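Long-range contact in probable mannosyltransferase KTR4 (Saccharomyces cerevisiae, PDB 5A07), which is a probable mannosyltransferase with a GT-A type glycosyltransferase fold, which in this structure holds guanosine-5'-diphosphate and a manganese ion: residues 368-376 against 424-434. Sequence-based numbering, arbitrary orientation.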
ATOM      1  N   LYS B 368      -4.814  -3.255  13.926  1.00 17.67           N
ATOM      2  CA  LYS B 368      -3.503  -3.126  13.349  1.00 19.56           C
ATOM      3  C   LYS B 368      -2.665  -4.437  13.318  1.00 21.88           C
ATOM      4  O   LYS B 368      -1.703  -4.538  12.506  1.00 19.35           O
ATOM      5  CB  LYS B 368      -2.735  -2.015  14.012  1.00 20.31           C
ATOM      6  CG  LYS B 368      -2.307  -2.338  15.436  1.00 24.17           C
ATOM      7  CD  LYS B 368      -1.988  -1.016  16.106  1.00 25.96           C
ATOM      8  CE  LYS B 368      -1.071  -1.187  17.291  1.00 35.44           C
ATOM      9  NZ  LYS B 368      -1.833  -1.594  18.398  1.00 38.46           N
ATOM     10  N   SER B 369      -2.998  -5.417  14.158  1.00 20.95           N
ATOM     11  CA  SER B 369      -2.295  -6.704  14.186  1.00 23.71           C
ATOM     12  C   SER B 369      -2.727  -7.620  13.007  1.00 22.68           C
ATOM     13  O   SER B 369      -2.106  -8.652  12.791  1.00 21.41           O
ATOM     14  CB  SER B 369      -2.518  -7.409  15.527  1.00 27.20           C
ATOM     15  OG  SER B 369      -3.896  -7.748  15.678  1.00 30.00           O
ATOM     16  N   SER B 370      -3.729  -7.199  12.241  1.00 18.09           N
ATOM     17  CA  SER B 370      -4.127  -7.859  11.025  1.00 19.57           C
ATOM     18  C   SER B 370      -3.394  -7.354   9.753  1.00 19.29           C
ATOM     19  O   SER B 370      -3.714  -7.825   8.662  1.00 17.83           O
ATOM     20  CB  SER B 370      -5.677  -7.800  10.789  1.00 17.43           C
ATOM     21  OG  SER B 370      -6.127  -6.489  10.452  1.00 18.83           O
ATOM     22  N   ILE B 371      -2.495  -6.379   9.908  1.00 15.98           N
ATOM     23  CA  ILE B 371      -1.768  -5.728   8.807  1.00 15.64           C
ATOM     24  C   ILE B 371      -0.302  -6.210   8.931  1.00 16.06           C
ATOM     25  O   ILE B 371       0.349  -6.022  10.004  1.00 19.18           O
ATOM     26  CB  ILE B 371      -1.874  -4.207   8.889  1.00 16.36           C
ATOM     27  CG1 ILE B 371      -3.354  -3.764   8.785  1.00 16.25           C
ATOM     28  CG2 ILE B 371      -0.995  -3.590   7.836  1.00 16.94           C
ATOM     29  CD1 ILE B 371      -3.540  -2.317   9.031  1.00 15.71           C
ATOM     30  N   HIS B 372       0.157  -6.960   7.945  1.00 15.27           N
ATOM     31  CA  HIS B 372       1.394  -7.708   8.009  1.00 14.94           C
ATOM     32  C   HIS B 372       2.480  -6.962   7.229  1.00 15.59           C
ATOM     33  O   HIS B 372       2.299  -6.720   6.009  1.00 16.13           O
ATOM     34  CB  HIS B 372       1.217  -9.094   7.444  1.00 16.55           C
ATOM     35  CG  HIS B 372       2.435  -9.946   7.478  1.00 16.52           C
ATOM     36  ND1 HIS B 372       2.903 -10.525   8.640  1.00 18.84           N
ATOM     37  CD2 HIS B 372       3.300 -10.312   6.508  1.00 16.61           C
ATOM     38  CE1 HIS B 372       4.016 -11.191   8.391  1.00 18.78           C
ATOM     39  NE2 HIS B 372       4.273 -11.099   7.096  1.00 17.88           N
ATOM     40  N   TRP B 373       3.654  -6.817   7.843  1.00 15.44           N
ATOM     41  CA  TRP B 373       4.857  -6.325   7.165  1.00 15.24           C
ATOM     42  C   TRP B 373       5.683  -7.500   6.621  1.00 15.58           C
ATOM     43  O   TRP B 373       6.271  -8.284   7.388  1.00 15.66           O
ATOM     44  CB  TRP B 373       5.717  -5.473   8.113  1.00 15.30           C
ATOM     45  CG  TRP B 373       6.964  -4.930   7.512  1.00 15.72           C
ATOM     46  CD1 TRP B 373       7.135  -4.570   6.236  1.00 16.27           C
ATOM     47  CD2 TRP B 373       8.149  -4.585   8.177  1.00 15.38           C
ATOM     48  NE1 TRP B 373       8.395  -4.098   6.019  1.00 16.13           N
ATOM     49  CE2 TRP B 373       9.051  -4.114   7.207  1.00 16.75           C
ATOM     50  CE3 TRP B 373       8.572  -4.657   9.512  1.00 15.16           C
ATOM     51  CZ2 TRP B 373      10.317  -3.672   7.523  1.00 15.93           C
ATOM     52  CZ3 TRP B 373       9.817  -4.245   9.821  1.00 17.37           C
ATOM     53  CH2 TRP B 373      10.684  -3.740   8.835  1.00 20.30           C
ATOM     54  N   PHE B 374       5.722  -7.619   5.283  1.00 14.59           N
ATOM     55  CA  PHE B 374       6.378  -8.733   4.615  1.00 14.51           C
ATOM     56  C   PHE B 374       7.868  -8.446   4.543  1.00 15.31           C
ATOM     57  O   PHE B 374       8.427  -8.108   3.476  1.00 15.99           O
ATOM     58  CB  PHE B 374       5.800  -8.960   3.199  1.00 14.31           C
ATOM     59  CG  PHE B 374       4.628  -9.881   3.184  1.00 14.26           C
ATOM     60  CD1 PHE B 374       4.795 -11.224   3.434  1.00 13.98           C
ATOM     61  CD2 PHE B 374       3.327  -9.384   2.950  1.00 15.35           C
ATOM     62  CE1 PHE B 374       3.682 -12.080   3.459  1.00 17.59           C
ATOM     63  CE2 PHE B 374       2.255 -10.242   2.969  1.00 15.57           C
ATOM     64  CZ  PHE B 374       2.417 -11.592   3.230  1.00 17.43           C
ATOM     65  N   ARG B 375       8.534  -8.596   5.682  1.00 15.14           N
ATOM     66  CA  ARG B 375       9.957  -8.287   5.780  1.00 15.95           C
ATOM     67  C   ARG B 375      10.765  -9.100   4.770  1.00 15.82           C
ATOM     68  O   ARG B 375      11.795  -8.620   4.259  1.00 16.21           O
ATOM     69  CB  ARG B 375      10.474  -8.539   7.218  1.00 14.60           C
ATOM     70  CG  ARG B 375       9.926  -7.527   8.226  1.00 15.13           C
ATOM     71  CD  ARG B 375      10.265  -7.961   9.641  1.00 15.08           C
ATOM     72  NE  ARG B 375      11.710  -7.819   9.946  1.00 15.25           N
ATOM     73  CZ  ARG B 375      12.271  -8.205  11.087  1.00 16.80           C
ATOM     74  NH1 ARG B 375      11.515  -8.723  12.088  1.00 16.76           N
ATOM     75  NH2 ARG B 375      13.571  -8.081  11.253  1.00 16.12           N
ATOM     76  N   ASP B 376      10.322 -10.308   4.505  1.00 15.17           N
ATOM     77  CA  ASP B 376      11.057 -11.242   3.685  1.00 15.76           C
ATOM     78  C   ASP B 376      10.944 -10.957   2.190  1.00 14.95           C
ATOM     79  O   ASP B 376      11.718 -11.579   1.410  1.00 18.12           O
ATOM     80  CB  ASP B 376      10.660 -12.731   3.969  1.00 16.72           C
ATOM     81  CG  ASP B 376       9.124 -12.991   3.887  1.00 18.08           C
ATOM     82  OD1 ASP B 376       8.262 -12.039   4.066  1.00 15.91           O
ATOM     83  OD2 ASP B 376       8.723 -14.167   3.692  1.00 19.84           O
ATOM     84  N   HIS B 424       5.177   1.547  17.246  1.00 18.36           N
ATOM     85  CA  HIS B 424       3.812   1.758  17.753  1.00 20.59           C
ATOM     86  C   HIS B 424       2.763   0.777  17.273  1.00 21.73           C
ATOM     87  O   HIS B 424       1.683   0.653  17.890  1.00 20.63           O
ATOM     88  CB  HIS B 424       3.301   3.144  17.383  1.00 21.16           C
ATOM     89  CG  HIS B 424       4.071   4.232  18.032  1.00 20.68           C
ATOM     90  ND1 HIS B 424       3.954   4.518  19.377  1.00 20.00           N
ATOM     91  CD2 HIS B 424       4.955   5.107  17.530  1.00 21.79           C
ATOM     92  CE1 HIS B 424       4.759   5.513  19.672  1.00 20.44           C
ATOM     93  NE2 HIS B 424       5.386   5.887  18.571  1.00 22.93           N
ATOM     94  N   SER B 425       3.003   0.093  16.168  1.00 17.37           N
ATOM     95  CA  SER B 425       1.959  -0.699  15.604  1.00 16.73           C
ATOM     96  C   SER B 425       2.214  -2.151  15.726  1.00 16.27           C
ATOM     97  O   SER B 425       1.298  -2.920  15.531  1.00 21.13           O
ATOM     98  CB  SER B 425       1.710  -0.420  14.131  1.00 18.23           C
ATOM     99  OG  SER B 425       1.360   0.905  13.930  1.00 19.36           O
ATOM    100  N   MET B 426       3.421  -2.566  16.025  1.00 16.36           N
ATOM    101  CA  MET B 426       3.692  -3.989  16.098  1.00 17.89           C
ATOM    102  C   MET B 426       3.715  -4.486  17.551  1.00 20.13           C
ATOM    103  O   MET B 426       4.526  -4.026  18.333  1.00 22.67           O
ATOM    104  CB  MET B 426       5.004  -4.305  15.395  1.00 18.19           C
ATOM    105  CG  MET B 426       4.954  -4.034  13.845  1.00 20.36           C
ATOM    106  SD  MET B 426       6.548  -4.241  13.031  1.00 20.72           S
ATOM    107  CE  MET B 426       6.742  -5.992  12.979  1.00 20.74           C
ATOM    108  N   SER B 427       2.870  -5.449  17.872  1.00 22.21           N
ATOM    109  CA  SER B 427       2.986  -6.089  19.192  1.00 27.25           C
ATOM    110  C   SER B 427       3.939  -7.251  19.128  1.00 25.58           C
ATOM    111  O   SER B 427       4.503  -7.566  18.056  1.00 20.75           O
ATOM    112  CB  SER B 427       1.630  -6.554  19.654  1.00 30.86           C
ATOM    113  OG  SER B 427       1.186  -7.636  18.837  1.00 33.63           O
ATOM    114  N   GLU B 428       4.085  -7.947  20.265  1.00 23.17           N
ATOM    115  CA  GLU B 428       5.043  -9.088  20.396  1.00 24.89           C
ATOM    116  C   GLU B 428       4.839 -10.123  19.261  1.00 22.21           C
ATOM    117  O   GLU B 428       5.800 -10.580  18.685  1.00 21.70           O
ATOM    118  CB  GLU B 428       4.968  -9.791  21.818  1.00 27.52           C
ATOM    119  CG  GLU B 428       3.595 -10.324  22.156  1.00 32.83           C
ATOM    120  CD  GLU B 428       3.150 -10.389  23.670  1.00 38.51           C
ATOM    121  OE1 GLU B 428       2.941  -9.318  24.285  1.00 27.34           O
ATOM    122  OE2 GLU B 428       2.917 -11.541  24.178  1.00 40.16           O
ATOM    123  N   GLU B 429       3.602 -10.411  18.903  1.00 20.44           N
ATOM    124  CA  GLU B 429       3.324 -11.474  17.947  1.00 24.80           C
ATOM    125  C   GLU B 429       3.819 -11.001  16.536  1.00 22.88           C
ATOM    126  O   GLU B 429       4.303 -11.772  15.727  1.00 25.28           O
ATOM    127  CB  GLU B 429       1.846 -11.811  17.939  1.00 30.36           C
ATOM    128  CG  GLU B 429       1.276 -12.233  19.317  1.00 40.10           C
ATOM    129  CD  GLU B 429       0.659 -11.069  20.240  1.00 55.34           C
ATOM    130  OE1 GLU B 429       1.033  -9.837  20.181  1.00 42.51           O
ATOM    131  OE2 GLU B 429      -0.235 -11.396  21.089  1.00 63.22           O
ATOM    132  N   GLU B 430       3.750  -9.714  16.266  1.00 19.58           N
ATOM    133  CA  GLU B 430       4.293  -9.193  14.958  1.00 20.53           C
ATOM    134  C   GLU B 430       5.807  -9.082  15.036  1.00 20.70           C
ATOM    135  O   GLU B 430       6.519  -9.472  14.132  1.00 20.64           O
ATOM    136  CB  GLU B 430       3.677  -7.855  14.612  1.00 21.18           C
ATOM    137  CG  GLU B 430       2.212  -7.872  14.285  1.00 25.63           C
ATOM    138  CD  GLU B 430       1.316  -8.057  15.555  1.00 29.16           C
ATOM    139  OE1 GLU B 430       1.463  -7.207  16.445  1.00 30.47           O
ATOM    140  OE2 GLU B 430       0.477  -9.013  15.592  1.00 28.81           O
ATOM    141  N   LEU B 431       6.290  -8.539  16.137  1.00 20.23           N
ATOM    142  CA  LEU B 431       7.710  -8.321  16.274  1.00 21.54           C
ATOM    143  C   LEU B 431       8.442  -9.626  16.178  1.00 24.38           C
ATOM    144  O   LEU B 431       9.597  -9.587  15.704  1.00 29.96           O
ATOM    145  CB  LEU B 431       8.107  -7.645  17.617  1.00 23.23           C
ATOM    146  CG  LEU B 431       7.586  -6.259  17.833  1.00 24.27           C
ATOM    147  CD1 LEU B 431       7.805  -5.838  19.299  1.00 24.14           C
ATOM    148  CD2 LEU B 431       8.315  -5.259  16.927  1.00 24.98           C
ATOM    149  N   GLU B 432       7.849 -10.734  16.614  1.00 20.84           N
ATOM    150  CA  GLU B 432       8.514 -12.046  16.618  1.00 25.38           C
ATOM    151  C   GLU B 432       8.161 -12.978  15.474  1.00 25.85           C
ATOM    152  O   GLU B 432       8.526 -14.147  15.419  1.00 22.32           O
ATOM    153  CB  GLU B 432       8.326 -12.690  18.004  1.00 30.61           C
ATOM    154  CG  GLU B 432       8.975 -11.741  19.090  1.00 32.38           C
ATOM    155  CD  GLU B 432       8.829 -12.228  20.573  1.00 41.74           C
ATOM    156  OE1 GLU B 432       8.530 -13.436  20.787  1.00 41.52           O
ATOM    157  OE2 GLU B 432       9.042 -11.424  21.517  1.00 31.16           O
ATOM    158  N   MET B 433       7.526 -12.397  14.458  1.00 22.20           N
ATOM    159  CA  MET B 433       6.991 -13.162  13.337  1.00 23.33           C
ATOM    160  C   MET B 433       8.139 -13.563  12.381  1.00 21.18           C
ATOM    161  O   MET B 433       8.014 -14.519  11.646  1.00 22.48           O
ATOM    162  CB  MET B 433       5.966 -12.291  12.653  1.00 24.18           C
ATOM    163  CG  MET B 433       5.412 -12.779  11.408  1.00 29.07           C
ATOM    164  SD  MET B 433       4.513 -14.275  11.576  1.00 32.53           S
ATOM    165  CE  MET B 433       2.920 -13.556  11.965  1.00 31.73           C
ATOM    166  N   TYR B 434       9.248 -12.846  12.403  1.00 17.91           N
ATOM    167  CA  TYR B 434      10.444 -13.220  11.629  1.00 18.72           C
ATOM    168  C   TYR B 434      11.667 -13.303  12.486  1.00 21.76           C
ATOM    169  O   TYR B 434      12.625 -13.886  11.992  1.00 22.76           O
ATOM    170  CB  TYR B 434      10.747 -12.207  10.525  1.00 18.85           C
ATOM    171  CG  TYR B 434       9.723 -12.188   9.428  1.00 17.55           C
ATOM    172  CD1 TYR B 434       9.860 -12.992   8.286  1.00 16.72           C
ATOM    173  CD2 TYR B 434       8.623 -11.285   9.479  1.00 17.39           C
ATOM    174  CE1 TYR B 434       8.874 -13.007   7.271  1.00 16.96           C
ATOM    175  CE2 TYR B 434       7.659 -11.276   8.449  1.00 17.89           C
ATOM    176  CZ  TYR B 434       7.793 -12.134   7.344  1.00 17.00           C
ATOM    177  OH  TYR B 434       6.851 -12.045   6.330  1.00 16.86           O
ATOM    178  OXT TYR B 434      11.674 -12.683  13.606  1.00 24.11           O
TER
HETATM  179  O   HOH W   1       0.867  -4.838  13.300  1.00 21.28           O
HETATM  180  O   HOH W   2       8.572  -8.938  12.197  1.00 17.08           O
HETATM  181  O   HOH W   3      11.916 -10.086  14.546  1.00 25.76           O
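Tyr434, the C-terminal residue, meets His372, Arg375 and Asp376 with its ring, Arg375 over one face. Tyr434 OH lies 2.9 Å from His372 NE2, a hydrogen bond in which either group could donate. The hydroxyl sits at the edge of the imidazole, near its plane. His372 reaches it because CG stands anti to the backbone N (chi1 -179°). Tyr434 OH is also 2.7 Å from Asp376 OD1, a weak hydrogen bond. The hydroxyl has a single proton and two possible acceptors, so its donation to Asp376 is not settled. Asp376 OD2 bonds to Tyr243. Arg375 runs past the tyrosine in the opposite direction. Arg375 CB makes a CH-pi contact, 4.2 Å from the centroid of the Tyr434 ring. Two waters meet the guanidinium in its plane at NH1. One passes on to Glu430 O, the other to Leu431 O and Tyr434 OXT. Gln82 and Phe79 O take NH2.

Strand 371-373 pairs in parallel with strand 256-262 in the mixed sheet of this GT-A fold. Residues 424-434 lie against strand 371-373 and the turn after it.

The extended chi2 of Met426 (174°) carries SD to 4.1 Å from Trp373 CE3, an oblique Met-aromatic contact. The bend at chi3 puts Met426 CE near the same atom. Met433 CG touches the histidine edge at His372 CE1, 3.7 Å away. At the other end, Lys368 CE lies 3.4 Å from both His424 O and Ser425 O. Ser369 CB abuts Glu430 OE2. The N-cap residue of the helix donates from Ser427 N to Glu430 OE1, 2.7 Å.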